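Protein-tyrosine phosphatase mitochondrial 1 (Mus musculus, PDB 3RGO) dephosphorylates phosphatidylglycerophosphate to phosphatidylglycerol, a step on the route to cardiolipin in mitochondria, and also acts as a dual-specificity protein phosphatase. Local coordinates at residues A[100-105]-A[137-142]; A[106-111]-A[120-125]; A[110-115]-A[144-149]; A[3-6]-A[10-13]; A[79-84]-A[90-95]. All coordinates share one frame; numbering follows the deposited sequence.

Contact 1 (A[100-105]-A[137-142]). With SO4 (sulfate ion), chain B; SO4 (sulfate ion), chain C.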
# COMPACT_ATOMS: atom_id res chain seq x y z
N ARG A 100 -8.11 -1.76 -5.53
CA ARG A 100 -8.05 -1.53 -6.97
C ARG A 100 -7.50 -0.16 -7.39
O ARG A 100 -7.02 -0.00 -8.52
CB ARG A 100 -9.44 -1.72 -7.60
CG ARG A 100 -9.73 -3.13 -8.09
CD ARG A 100 -9.54 -4.16 -7.00
NE ARG A 100 -9.18 -5.47 -7.53
CZ ARG A 100 -10.03 -6.47 -7.70
NH1 ARG A 100 -11.31 -6.33 -7.39
NH2 ARG A 100 -9.60 -7.63 -8.19
N SER A 101 -7.57 0.82 -6.50
CA SER A 101 -7.33 2.21 -6.91
C SER A 101 -6.44 3.00 -5.95
O SER A 101 -5.27 3.25 -6.24
CB SER A 101 -8.67 2.93 -7.10
OG SER A 101 -8.49 4.26 -7.56
N ARG A 102 -7.00 3.40 -4.81
CA ARG A 102 -6.25 4.16 -3.81
C ARG A 102 -5.12 3.29 -3.28
O ARG A 102 -3.98 3.75 -3.14
CB ARG A 102 -7.18 4.59 -2.68
CG ARG A 102 -8.23 5.60 -3.13
CD ARG A 102 -9.43 5.63 -2.20
NE ARG A 102 -10.47 6.50 -2.72
CZ ARG A 102 -11.38 6.13 -3.62
NH1 ARG A 102 -11.38 4.89 -4.08
NH2 ARG A 102 -12.29 6.99 -4.05
N SER A 103 -5.43 2.03 -3.00
CA SER A 103 -4.44 1.11 -2.48
C SER A 103 -3.44 0.71 -3.57
O SER A 103 -2.25 0.53 -3.31
CB SER A 103 -5.12 -0.11 -1.85
OG SER A 103 -6.03 -0.71 -2.75
N ALA A 104 -3.94 0.59 -4.80
CA ALA A 104 -3.08 0.33 -5.95
C ALA A 104 -2.08 1.46 -6.16
O ALA A 104 -0.92 1.23 -6.51
CB ALA A 104 -3.93 0.14 -7.20
N THR A 105 -2.52 2.69 -5.94
CA THR A 105 -1.66 3.86 -6.10
C THR A 105 -0.51 3.85 -5.08
O THR A 105 0.63 4.17 -5.42
CB THR A 105 -2.48 5.15 -5.97
OG1 THR A 105 -3.47 5.18 -7.02
CG2 THR A 105 -1.59 6.38 -6.09
N PRO A 137 -6.32 9.74 -13.69
CA PRO A 137 -5.41 10.86 -13.96
C PRO A 137 -5.05 11.63 -12.70
O PRO A 137 -3.89 12.00 -12.53
CB PRO A 137 -6.23 11.73 -14.92
CG PRO A 137 -7.06 10.76 -15.67
CD PRO A 137 -7.40 9.65 -14.69
N SER A 138 -6.02 11.84 -11.81
CA SER A 138 -5.76 12.56 -10.57
C SER A 138 -4.76 11.81 -9.69
O SER A 138 -3.97 12.41 -8.97
CB SER A 138 -7.06 12.80 -9.79
OG SER A 138 -7.55 11.60 -9.21
N GLN A 139 -4.80 10.49 -9.75
CA GLN A 139 -3.87 9.68 -8.98
C GLN A 139 -2.52 9.58 -9.70
O GLN A 139 -1.47 9.58 -9.06
CB GLN A 139 -4.45 8.30 -8.71
CG GLN A 139 -5.67 8.34 -7.78
CD GLN A 139 -6.50 7.08 -7.85
OE1 GLN A 139 -6.77 6.57 -8.93
NE2 GLN A 139 -6.90 6.57 -6.68
N LEU A 140 -2.56 9.49 -11.02
CA LEU A 140 -1.33 9.39 -11.81
C LEU A 140 -0.44 10.63 -11.68
O LEU A 140 0.78 10.53 -11.65
CB LEU A 140 -1.65 9.14 -13.28
CG LEU A 140 -0.43 8.83 -14.15
CD1 LEU A 140 0.20 7.52 -13.69
CD2 LEU A 140 -0.79 8.78 -15.63
N GLU A 141 -1.06 11.81 -11.62
CA GLU A 141 -0.29 13.04 -11.53
C GLU A 141 0.55 13.10 -10.25
O GLU A 141 1.69 13.58 -10.26
CB GLU A 141 -1.20 14.27 -11.64
CG GLU A 141 -1.84 14.43 -13.01
CD GLU A 141 -0.81 14.66 -14.11
OE1 GLU A 141 -0.27 15.79 -14.20
OE2 GLU A 141 -0.56 13.72 -14.90
N VAL A 142 0.01 12.60 -9.15
CA VAL A 142 0.77 12.58 -7.91
C VAL A 142 1.92 11.57 -7.99
O VAL A 142 3.02 11.84 -7.50
CB VAL A 142 -0.13 12.31 -6.68
CG1 VAL A 142 0.71 12.10 -5.43
CG2 VAL A 142 -1.12 13.46 -6.50
S SO4 B . -9.52 1.18 -3.41
O1 SO4 B . -9.68 2.54 -3.91
O2 SO4 B . -9.79 0.22 -4.47
O3 SO4 B . -8.16 1.01 -2.92
O4 SO4 B . -10.46 0.94 -2.32
S SO4 C . -10.96 10.21 -2.19
O1 SO4 C . -9.70 10.89 -1.92
O2 SO4 C . -11.01 9.79 -3.60
O3 SO4 C . -11.07 9.03 -1.33
O4 SO4 C . -12.08 11.11 -1.91
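Q139 sends its amide across to S101: NE2 donates to S101 OG at 2.9 Å, and the hydroxyl oxygen lies almost exactly in the amide plane. With CG anti to the carbonyl carbon (chi1 -67°) and the chain extended beyond it, the amide is carried off helix 137-154 and past T105, whose OG1 sits 3.7 Å from Q139 CD. T105 OG1 is itself bonded to S101 O at 2.8 Å, and T105 N reaches that carbonyl from the opposite face. Both ends of the amide are gripped: OE1 takes a bond from R136 N, and NE2 also serves G68 O. S101 belongs to the end of the phosphatase P-loop, where it runs into helix 102-115, so the bond from Q139 joins helix 137-154 to that loop. A sulfate, probably from the crystallisation liquor, fills the loop: R100 N meets its O2 at 2.8 Å, S103 N and S103 OG share its O3, and R102 NH1 meets its O1 at 2.9 Å in the guanidinium plane. A second sulfate is held by R102 NE and NH2. Next after Q139, L140 points away from the 100-105 segment and touches P119 and I123, while V142 leans on V69, L72 and L75.

Contact 2 (A[106-111]-A[120-125])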
# COMPACT_ATOMS: atom_id res chain seq x y z
N MET A 106 -0.83 3.46 -3.85
CA MET A 106 0.17 3.35 -2.79
C MET A 106 1.24 2.33 -3.17
O MET A 106 2.44 2.58 -3.02
CB MET A 106 -0.49 2.95 -1.47
CG MET A 106 0.48 2.81 -0.28
SD MET A 106 1.16 4.40 0.30
CE MET A 106 -0.35 5.30 0.64
N VAL A 107 0.79 1.17 -3.65
CA VAL A 107 1.70 0.12 -4.08
C VAL A 107 2.53 0.60 -5.28
O VAL A 107 3.71 0.28 -5.39
CB VAL A 107 0.97 -1.21 -4.41
CG1 VAL A 107 1.94 -2.21 -5.03
CG2 VAL A 107 0.32 -1.80 -3.15
N ALA A 108 1.90 1.37 -6.17
CA ALA A 108 2.61 1.96 -7.30
C ALA A 108 3.78 2.81 -6.84
O ALA A 108 4.87 2.75 -7.41
CB ALA A 108 1.65 2.79 -8.18
N ALA A 109 3.57 3.62 -5.81
CA ALA A 109 4.62 4.49 -5.32
C ALA A 109 5.78 3.66 -4.77
O ALA A 109 6.95 3.95 -5.05
CB ALA A 109 4.08 5.43 -4.25
N TYR A 110 5.45 2.63 -4.00
CA TYR A 110 6.44 1.68 -3.50
C TYR A 110 7.31 1.12 -4.63
O TYR A 110 8.54 1.17 -4.56
CB TYR A 110 5.73 0.53 -2.76
CG TYR A 110 6.55 -0.72 -2.56
CD1 TYR A 110 7.48 -0.80 -1.53
CD2 TYR A 110 6.39 -1.82 -3.39
CE1 TYR A 110 8.24 -1.95 -1.34
CE2 TYR A 110 7.13 -2.96 -3.22
CZ TYR A 110 8.06 -3.03 -2.19
OH TYR A 110 8.80 -4.17 -2.01
N LEU A 111 6.67 0.60 -5.68
CA LEU A 111 7.40 0.03 -6.81
C LEU A 111 8.25 1.06 -7.54
O LEU A 111 9.37 0.77 -7.97
CB LEU A 111 6.43 -0.65 -7.78
CG LEU A 111 5.71 -1.89 -7.23
CD1 LEU A 111 4.65 -2.36 -8.21
CD2 LEU A 111 6.70 -3.01 -6.91
N GLU A 120 3.90 4.38 -15.09
CA GLU A 120 3.20 3.42 -15.95
C GLU A 120 3.79 2.01 -15.88
O GLU A 120 3.06 1.03 -15.99
CB GLU A 120 3.13 3.93 -17.39
CG GLU A 120 4.48 4.20 -18.02
CD GLU A 120 4.93 5.65 -17.91
OE1 GLU A 120 4.56 6.34 -16.94
OE2 GLU A 120 5.68 6.10 -18.80
N GLU A 121 5.11 1.90 -15.71
CA GLU A 121 5.74 0.59 -15.54
C GLU A 121 5.23 -0.09 -14.27
O GLU A 121 4.89 -1.28 -14.28
CB GLU A 121 7.26 0.72 -15.49
CG GLU A 121 7.93 0.58 -16.84
CD GLU A 121 9.40 0.91 -16.80
OE1 GLU A 121 9.79 1.84 -16.07
OE2 GLU A 121 10.17 0.25 -17.53
N ALA A 122 5.19 0.66 -13.18
CA ALA A 122 4.70 0.15 -11.90
C ALA A 122 3.24 -0.27 -11.99
O ALA A 122 2.86 -1.36 -11.54
CB ALA A 122 4.86 1.21 -10.83
N ILE A 123 2.42 0.59 -12.57
CA ILE A 123 0.99 0.33 -12.68
C ILE A 123 0.72 -0.91 -13.53
O ILE A 123 -0.05 -1.79 -13.14
CB ILE A 123 0.24 1.55 -13.25
CG1 ILE A 123 0.30 2.71 -12.24
CG2 ILE A 123 -1.21 1.21 -13.56
CD1 ILE A 123 -0.15 4.04 -12.80
N GLU A 124 1.39 -0.99 -14.67
CA GLU A 124 1.24 -2.15 -15.55
C GLU A 124 1.69 -3.44 -14.87
O GLU A 124 1.11 -4.50 -15.11
CB GLU A 124 2.00 -1.91 -16.87
CG GLU A 124 1.33 -0.85 -17.75
CD GLU A 124 2.23 -0.33 -18.86
OE1 GLU A 124 2.05 -0.77 -20.02
OE2 GLU A 124 3.11 0.51 -18.57
N ALA A 125 2.71 -3.35 -14.02
CA ALA A 125 3.17 -4.51 -13.26
C ALA A 125 2.10 -4.98 -12.28
O ALA A 125 1.87 -6.18 -12.11
CB ALA A 125 4.46 -4.18 -12.52
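The methyl group of A122 is the bump in this contact, and the hollow that takes it is the shallow groove between A108 and L111, one helical turn apart on helix 102-115. A122 CB settles 3.8 Å from A108 O and 3.9 Å from L111 CB, so it rests as much on backbone as on side chain. I112, next along the same helix, closes a further side of the groove. In the other direction, A108 CB points at helix 119-129 and meets I123 CG1 at 4.3 Å, which puts the isoleucine on one flank of the alanine pair and L111 on the other. L111 swings its chain alongside, bringing CD1 to 3.9 Å from A122 O. Because alanines face each other where the helices cross, the CA atoms of A108 and A122 come within 5.4 Å and the axes within 8.6 Å, at 122° between their directions. This is the fit of two successive helices in the helical layer of the dual-specificity phosphatase fold. L143 of helix 137-154 also touches A108, and L140 touches I123, so three helices share this corner. No hydrogen bond spans the two segments: side chains meet through carbon alone, with one methyl against a backbone carbonyl, so close fit and dispersion, not directional bonds, probably account for the contact.

Contact 3 (A[110-115]-A[144-149])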
# COMPACT_ATOMS: atom_id res chain seq x y z
N TYR A 110 5.45 2.63 -4.00
CA TYR A 110 6.44 1.68 -3.50
C TYR A 110 7.31 1.12 -4.63
O TYR A 110 8.54 1.17 -4.56
CB TYR A 110 5.73 0.53 -2.76
CG TYR A 110 6.55 -0.72 -2.56
CD1 TYR A 110 7.48 -0.80 -1.53
CD2 TYR A 110 6.39 -1.82 -3.39
CE1 TYR A 110 8.24 -1.95 -1.34
CE2 TYR A 110 7.13 -2.96 -3.22
CZ TYR A 110 8.06 -3.03 -2.19
OH TYR A 110 8.80 -4.17 -2.01
N LEU A 111 6.67 0.60 -5.68
CA LEU A 111 7.40 0.03 -6.81
C LEU A 111 8.25 1.06 -7.54
O LEU A 111 9.37 0.77 -7.97
CB LEU A 111 6.43 -0.65 -7.78
CG LEU A 111 5.71 -1.89 -7.23
CD1 LEU A 111 4.65 -2.36 -8.21
CD2 LEU A 111 6.70 -3.01 -6.91
N ILE A 112 7.71 2.27 -7.70
CA ILE A 112 8.47 3.34 -8.33
C ILE A 112 9.78 3.56 -7.60
O ILE A 112 10.85 3.62 -8.22
CB ILE A 112 7.66 4.65 -8.37
CG1 ILE A 112 6.51 4.53 -9.38
CG2 ILE A 112 8.57 5.83 -8.72
CD1 ILE A 112 5.53 5.69 -9.35
N GLN A 113 9.71 3.67 -6.28
CA GLN A 113 10.89 3.94 -5.48
C GLN A 113 11.84 2.75 -5.48
O GLN A 113 13.04 2.91 -5.70
CB GLN A 113 10.51 4.32 -4.05
CG GLN A 113 11.72 4.37 -3.12
CD GLN A 113 11.49 5.26 -1.92
OE1 GLN A 113 10.58 6.09 -1.91
NE2 GLN A 113 12.32 5.08 -0.89
N VAL A 114 11.30 1.56 -5.25
CA VAL A 114 12.11 0.35 -5.18
C VAL A 114 12.85 0.06 -6.49
O VAL A 114 14.02 -0.34 -6.47
CB VAL A 114 11.25 -0.88 -4.79
CG1 VAL A 114 12.04 -2.17 -4.96
CG2 VAL A 114 10.76 -0.73 -3.36
N HIS A 115 12.19 0.28 -7.62
CA HIS A 115 12.77 -0.11 -8.91
C HIS A 115 13.26 1.06 -9.75
O HIS A 115 13.82 0.86 -10.83
CB HIS A 115 11.77 -0.94 -9.71
CG HIS A 115 11.36 -2.20 -9.03
ND1 HIS A 115 12.20 -3.29 -8.92
CD2 HIS A 115 10.20 -2.56 -8.43
CE1 HIS A 115 11.57 -4.27 -8.29
NE2 HIS A 115 10.36 -3.85 -7.97
N LYS A 144 3.45 10.89 -10.63
CA LYS A 144 4.44 11.59 -11.46
C LYS A 144 5.34 12.49 -10.62
O LYS A 144 6.56 12.54 -10.85
CB LYS A 144 3.75 12.42 -12.54
CG LYS A 144 3.36 11.65 -13.80
CD LYS A 144 3.01 12.62 -14.93
CE LYS A 144 2.91 11.92 -16.28
NZ LYS A 144 1.82 10.91 -16.31
N GLU A 145 4.76 13.21 -9.67
CA GLU A 145 5.54 14.08 -8.80
C GLU A 145 6.41 13.23 -7.88
O GLU A 145 7.57 13.58 -7.59
CB GLU A 145 4.63 14.99 -7.97
CG GLU A 145 3.86 16.03 -8.77
CD GLU A 145 4.65 17.31 -9.00
OE1 GLU A 145 5.85 17.23 -9.33
OE2 GLU A 145 4.06 18.41 -8.85
N PHE A 146 5.86 12.12 -7.42
CA PHE A 146 6.59 11.20 -6.56
C PHE A 146 7.82 10.67 -7.30
O PHE A 146 8.91 10.56 -6.73
CB PHE A 146 5.69 10.04 -6.10
CG PHE A 146 6.34 9.12 -5.10
CD1 PHE A 146 7.00 7.98 -5.52
CD2 PHE A 146 6.29 9.40 -3.75
CE1 PHE A 146 7.60 7.14 -4.61
CE2 PHE A 146 6.88 8.57 -2.83
CZ PHE A 146 7.54 7.43 -3.26
N HIS A 147 7.63 10.35 -8.58
CA HIS A 147 8.70 9.87 -9.44
C HIS A 147 9.83 10.90 -9.57
O HIS A 147 11.00 10.54 -9.54
CB HIS A 147 8.14 9.52 -10.82
CG HIS A 147 9.13 8.88 -11.74
ND1 HIS A 147 9.57 9.48 -12.90
CD2 HIS A 147 9.77 7.69 -11.67
CE1 HIS A 147 10.44 8.69 -13.50
NE2 HIS A 147 10.58 7.60 -12.77
N LYS A 148 9.47 12.17 -9.71
CA LYS A 148 10.46 13.24 -9.79
C LYS A 148 11.25 13.39 -8.50
O LYS A 148 12.46 13.62 -8.53
CB LYS A 148 9.79 14.56 -10.16
CG LYS A 148 9.20 14.60 -11.56
CD LYS A 148 8.59 15.96 -11.86
CE LYS A 148 7.96 15.99 -13.24
NZ LYS A 148 7.41 17.34 -13.57
N GLU A 149 10.56 13.29 -7.36
CA GLU A 149 11.20 13.41 -6.06
C GLU A 149 12.16 12.26 -5.80
O GLU A 149 13.26 12.46 -5.26
CB GLU A 149 10.16 13.47 -4.94
CG GLU A 149 9.37 14.77 -4.89
CD GLU A 149 8.49 14.86 -3.66
OE1 GLU A 149 8.22 13.81 -3.05
OE2 GLU A 149 8.06 15.98 -3.31
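I112 drives its CG2 branch into the corner between F146 and H147, and this is the tight part of the contact. CG2 lies 3.7 Å from H147 CD2, in the plane of the imidazole at its edge, and 4.2 Å from F146 CD1, again near the ring plane. Both rings therefore offer the isoleucine an edge. F146 owes its reach to CG standing anti to the backbone N (chi1 -175°), which sends the phenyl across to helix 102-115. There Q113 crosses it obliquely, Q113 CB 4.1 Å from F146 CE1, with the amide plane turned 24° from the ring. The two helices run almost side by side, 22° apart in direction and 9.9 Å between axes, within the helical layer that packs on one side of the sheet in dual-specificity phosphatases. Around the tight spot, L143 and A122 add to the packing on I112, and the ring of H76 from helix 72-88 meets F146. Towards solvent the contact thins out. H147, which also touches P119, is only partly buried, and beyond it the exposed K144, E145 and K148 bound the contact. At the end of the 110-115 segment, H115 stacks on W117.

Contact 4 (A[3-6]-A[10-13])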
# COMPACT_ATOMS: atom_id res chain seq x y z
N HIS A 3 -3.60 -10.11 -3.65
CA HIS A 3 -2.52 -10.69 -4.45
C HIS A 3 -1.17 -10.26 -3.88
O HIS A 3 -1.00 -9.12 -3.45
CB HIS A 3 -2.61 -10.21 -5.90
CG HIS A 3 -3.81 -10.73 -6.64
ND1 HIS A 3 -5.02 -10.09 -6.63
CD2 HIS A 3 -3.96 -11.83 -7.42
CE1 HIS A 3 -5.88 -10.77 -7.38
NE2 HIS A 3 -5.26 -11.83 -7.86
N ARG A 4 -0.21 -11.18 -3.88
CA ARG A 4 1.16 -10.82 -3.53
C ARG A 4 1.80 -10.05 -4.69
O ARG A 4 1.72 -10.47 -5.85
CB ARG A 4 1.99 -12.06 -3.19
CG ARG A 4 3.47 -11.76 -3.01
CD ARG A 4 4.22 -12.92 -2.38
NE ARG A 4 3.71 -13.25 -1.05
CZ ARG A 4 4.06 -12.61 0.07
NH1 ARG A 4 4.91 -11.59 0.01
NH2 ARG A 4 3.55 -12.99 1.23
N ILE A 5 2.42 -8.92 -4.37
CA ILE A 5 3.08 -8.09 -5.37
C ILE A 5 4.55 -8.47 -5.50
O ILE A 5 5.08 -8.64 -6.60
CB ILE A 5 2.95 -6.59 -5.04
CG1 ILE A 5 1.47 -6.19 -4.94
CG2 ILE A 5 3.67 -5.75 -6.09
CD1 ILE A 5 0.68 -6.40 -6.23
N ASP A 6 5.21 -8.59 -4.35
CA ASP A 6 6.57 -9.12 -4.29
C ASP A 6 6.81 -9.76 -2.93
O ASP A 6 5.86 -10.08 -2.21
CB ASP A 6 7.63 -8.06 -4.64
CG ASP A 6 7.68 -6.91 -3.63
OD1 ASP A 6 7.08 -7.02 -2.55
OD2 ASP A 6 8.35 -5.89 -3.93
N LEU A 10 1.78 -7.01 -0.23
CA LEU A 10 0.55 -7.58 -0.77
C LEU A 10 -0.48 -6.47 -0.93
O LEU A 10 -0.51 -5.51 -0.15
CB LEU A 10 0.01 -8.68 0.15
CG LEU A 10 0.99 -9.81 0.46
CD1 LEU A 10 1.68 -9.56 1.80
CD2 LEU A 10 0.27 -11.15 0.47
N LEU A 11 -1.31 -6.60 -1.96
CA LEU A 11 -2.36 -5.63 -2.26
C LEU A 11 -3.69 -6.37 -2.32
O LEU A 11 -3.83 -7.35 -3.05
CB LEU A 11 -2.08 -4.96 -3.60
CG LEU A 11 -3.21 -4.12 -4.21
CD1 LEU A 11 -3.51 -2.89 -3.37
CD2 LEU A 11 -2.88 -3.73 -5.65
N GLY A 12 -4.67 -5.91 -1.55
CA GLY A 12 -5.97 -6.57 -1.52
C GLY A 12 -7.11 -5.74 -0.97
O GLY A 12 -6.93 -4.60 -0.55
N ALA A 13 -8.31 -6.33 -0.96
CA ALA A 13 -9.47 -5.67 -0.37
C ALA A 13 -9.29 -5.59 1.14
O ALA A 13 -8.40 -6.23 1.71
CB ALA A 13 -10.75 -6.43 -0.73
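The guanidinium of R4 has L10 on one face and the backbone of D6 at its edge. L10 CD2 sits above the plane, shifted towards the rim and 3.8 Å from R4 NH2. At the edge, R4 NH1 donates to D6 O at 2.8 Å, with 157° at the hydrogen. D6 O lies near the guanidinium plane and the donor lies in the carbonyl plane, though the two planes are steeply turned against each other. NH2 has a charged partner in E27, a salt bridge that ties the hairpin to the loop after helix 20-26. What lets the arginine fold back is a bend at chi3 (-61°) after a first torsion that leaves CG anti to the backbone N. The other flat group, the imidazole of H3, leads away from strand 9-12, and its ND1 is bonded to R130. Between these side chains runs a beta hairpin, strand 2-4 against strand 9-12. H3 and L11 form a hydrogen-bonded antiparallel pair: H3 N meets L11 O at 2.8 Å and L11 N meets H3 O at 2.9 Å, both nearly straight. R4 and L10 are the next, non-hydrogen-bonded pair. Just past the strand, I5 CG1 packs 4.0 Å from L11 CB. D6 OD1 accepts from T8 N and V9 N in the turn. The chemistry is thus divided: backbone bonds fix the register, I5 and L11 pack carbon to carbon against helix 102-115, L10 lies on the other face under R4, and the bonds to D6 and E27 probably fix the rotation of the guanidinium.

Contact 5 (A[79-84]-A[90-95])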
# COMPACT_ATOMS: atom_id res chain seq x y z
N VAL A 79 5.67 4.33 1.85
CA VAL A 79 6.77 3.61 1.22
C VAL A 79 7.87 3.27 2.23
O VAL A 79 8.36 2.14 2.27
CB VAL A 79 7.34 4.41 0.03
CG1 VAL A 79 8.58 3.72 -0.53
CG2 VAL A 79 6.27 4.58 -1.05
N GLN A 80 8.25 4.24 3.06
CA GLN A 80 9.25 3.99 4.09
C GLN A 80 8.78 2.93 5.09
O GLN A 80 9.58 2.17 5.62
CB GLN A 80 9.61 5.29 4.83
CG GLN A 80 10.26 6.34 3.93
CD GLN A 80 11.52 5.84 3.24
OE1 GLN A 80 12.37 5.20 3.85
NE2 GLN A 80 11.64 6.15 1.95
N PHE A 81 7.47 2.88 5.32
CA PHE A 81 6.88 1.86 6.18
C PHE A 81 7.06 0.48 5.55
O PHE A 81 7.46 -0.47 6.22
CB PHE A 81 5.39 2.15 6.39
CG PHE A 81 4.71 1.23 7.37
CD1 PHE A 81 4.82 1.44 8.74
CD2 PHE A 81 3.92 0.18 6.93
CE1 PHE A 81 4.17 0.60 9.64
CE2 PHE A 81 3.27 -0.66 7.81
CZ PHE A 81 3.39 -0.45 9.18
N ALA A 82 6.78 0.38 4.26
CA ALA A 82 6.97 -0.87 3.54
C ALA A 82 8.44 -1.29 3.55
O ALA A 82 8.76 -2.47 3.71
CB ALA A 82 6.47 -0.75 2.10
N LEU A 83 9.33 -0.32 3.39
CA LEU A 83 10.76 -0.60 3.34
C LEU A 83 11.29 -1.02 4.70
O LEU A 83 12.20 -1.85 4.80
CB LEU A 83 11.53 0.62 2.82
CG LEU A 83 11.23 1.03 1.37
CD1 LEU A 83 11.99 2.29 0.98
CD2 LEU A 83 11.55 -0.11 0.42
N LYS A 84 10.70 -0.45 5.75
CA LYS A 84 10.99 -0.87 7.11
C LYS A 84 10.81 -2.38 7.24
O LYS A 84 11.67 -3.08 7.76
CB LYS A 84 10.05 -0.16 8.09
CG LYS A 84 10.05 -0.71 9.50
CD LYS A 84 8.96 -0.05 10.34
CE LYS A 84 8.93 -0.58 11.76
NZ LYS A 84 7.94 0.16 12.59
N GLN A 90 9.90 -9.20 6.37
CA GLN A 90 8.50 -9.45 6.70
C GLN A 90 7.61 -8.76 5.68
O GLN A 90 8.11 -8.05 4.81
CB GLN A 90 8.19 -9.00 8.13
CG GLN A 90 8.90 -9.85 9.18
CD GLN A 90 8.94 -9.20 10.55
OE1 GLN A 90 8.45 -8.09 10.74
NE2 GLN A 90 9.54 -9.90 11.51
N CYS A 91 6.30 -8.96 5.78
CA CYS A 91 5.41 -8.50 4.73
C CYS A 91 4.44 -7.43 5.21
O CYS A 91 4.18 -7.29 6.41
CB CYS A 91 4.65 -9.68 4.12
SG CYS A 91 5.71 -10.99 3.46
N VAL A 92 3.93 -6.65 4.26
CA VAL A 92 2.98 -5.60 4.55
C VAL A 92 1.77 -5.74 3.64
O VAL A 92 1.91 -5.88 2.43
CB VAL A 92 3.60 -4.20 4.36
CG1 VAL A 92 2.53 -3.12 4.49
CG2 VAL A 92 4.72 -3.97 5.36
N TYR A 93 0.58 -5.72 4.25
CA TYR A 93 -0.67 -5.77 3.52
C TYR A 93 -1.18 -4.35 3.31
O TYR A 93 -1.33 -3.60 4.27
CB TYR A 93 -1.70 -6.59 4.31
CG TYR A 93 -2.96 -6.97 3.57
CD1 TYR A 93 -4.02 -6.08 3.46
CD2 TYR A 93 -3.11 -8.24 3.02
CE1 TYR A 93 -5.19 -6.44 2.80
CE2 TYR A 93 -4.28 -8.61 2.37
CZ TYR A 93 -5.31 -7.71 2.26
OH TYR A 93 -6.47 -8.07 1.61
N VAL A 94 -1.42 -3.99 2.05
CA VAL A 94 -1.83 -2.64 1.69
C VAL A 94 -3.26 -2.68 1.19
O VAL A 94 -3.58 -3.42 0.26
CB VAL A 94 -0.91 -2.07 0.58
CG1 VAL A 94 -1.28 -0.64 0.25
CG2 VAL A 94 0.55 -2.14 1.01
N HIS A 95 -4.13 -1.87 1.80
CA HIS A 95 -5.53 -1.88 1.40
C HIS A 95 -6.24 -0.55 1.58
O HIS A 95 -5.82 0.30 2.36
CB HIS A 95 -6.30 -2.94 2.20
CG HIS A 95 -6.57 -2.54 3.62
ND1 HIS A 95 -7.72 -1.88 4.00
CD2 HIS A 95 -5.83 -2.69 4.74
CE1 HIS A 95 -7.68 -1.64 5.30
NE2 HIS A 95 -6.54 -2.13 5.77
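In a beta-alpha-beta crossover, connecting helix 72-88 lays F81 and A82 over V92 of strand 91-95, the strand the chain returns to. V92 points its side chain at the helix and splits it between two neighbours. CG1, anti to the backbone N (chi1 173°), goes to the phenylalanine: V92 CG1 is 4.2 Å from F81 CE2 and lies near the ring plane, so the valine meets the edge of the phenyl rather than its face. CG2 goes to the helix backbone, standing 4.2 Å from A82 CA. The CA atoms of A82 and V92 are 6.3 Å apart there. F81 starts off to one flank of the strand, but its ring swings back to the valine and also packs on I33 of strand 29-35 and edge-to-face with Y85, which itself touches V92. The crossover starts at strand 57-61, passes through helix 72-88 and returns to strand 91-95, with strand 29-35 lying between the two parallel strands. The helix is also pinned to its starting strand, because K84 NZ forms a salt bridge with E57. No hydrogen bond spans the two segments; the polar work of the strand is done within the sheet, where C91 bonds to R30 and V92 to L10. A82 also touches Y110 of helix 102-115, which packs beside helix 72-88. C91 and Y93 point to the opposite face of the strand, Y93 OH reaching A13 O. The strand then ends at H95, whose NE2 is bonded to T34 OG1.

Strand 91-95 and helix 102-115 tie the set together, with the P-loop between them. C96, the predicted phosphocysteine, follows the strand of contact 5 directly, and its side chain lies about 4 Å from that of R102 in contact 1. The hairpin of contact 4 adjoins that strand, L10 O to V94 N being 2.8 Å, and L11 CD1 comes 3.4 Å from S103 OG, the hydroxyl that also bonds the sulfate in the P-loop. Contacts 1, 2 and 3 succeed one another down helix 102-115. Contacts 2 and 3, with centres about 8 Å apart, share Y110 and L111. Y110 OH also reaches D6 OD2 of contact 4 at 2.6 Å, while V79 of contact 5 packs on Y110.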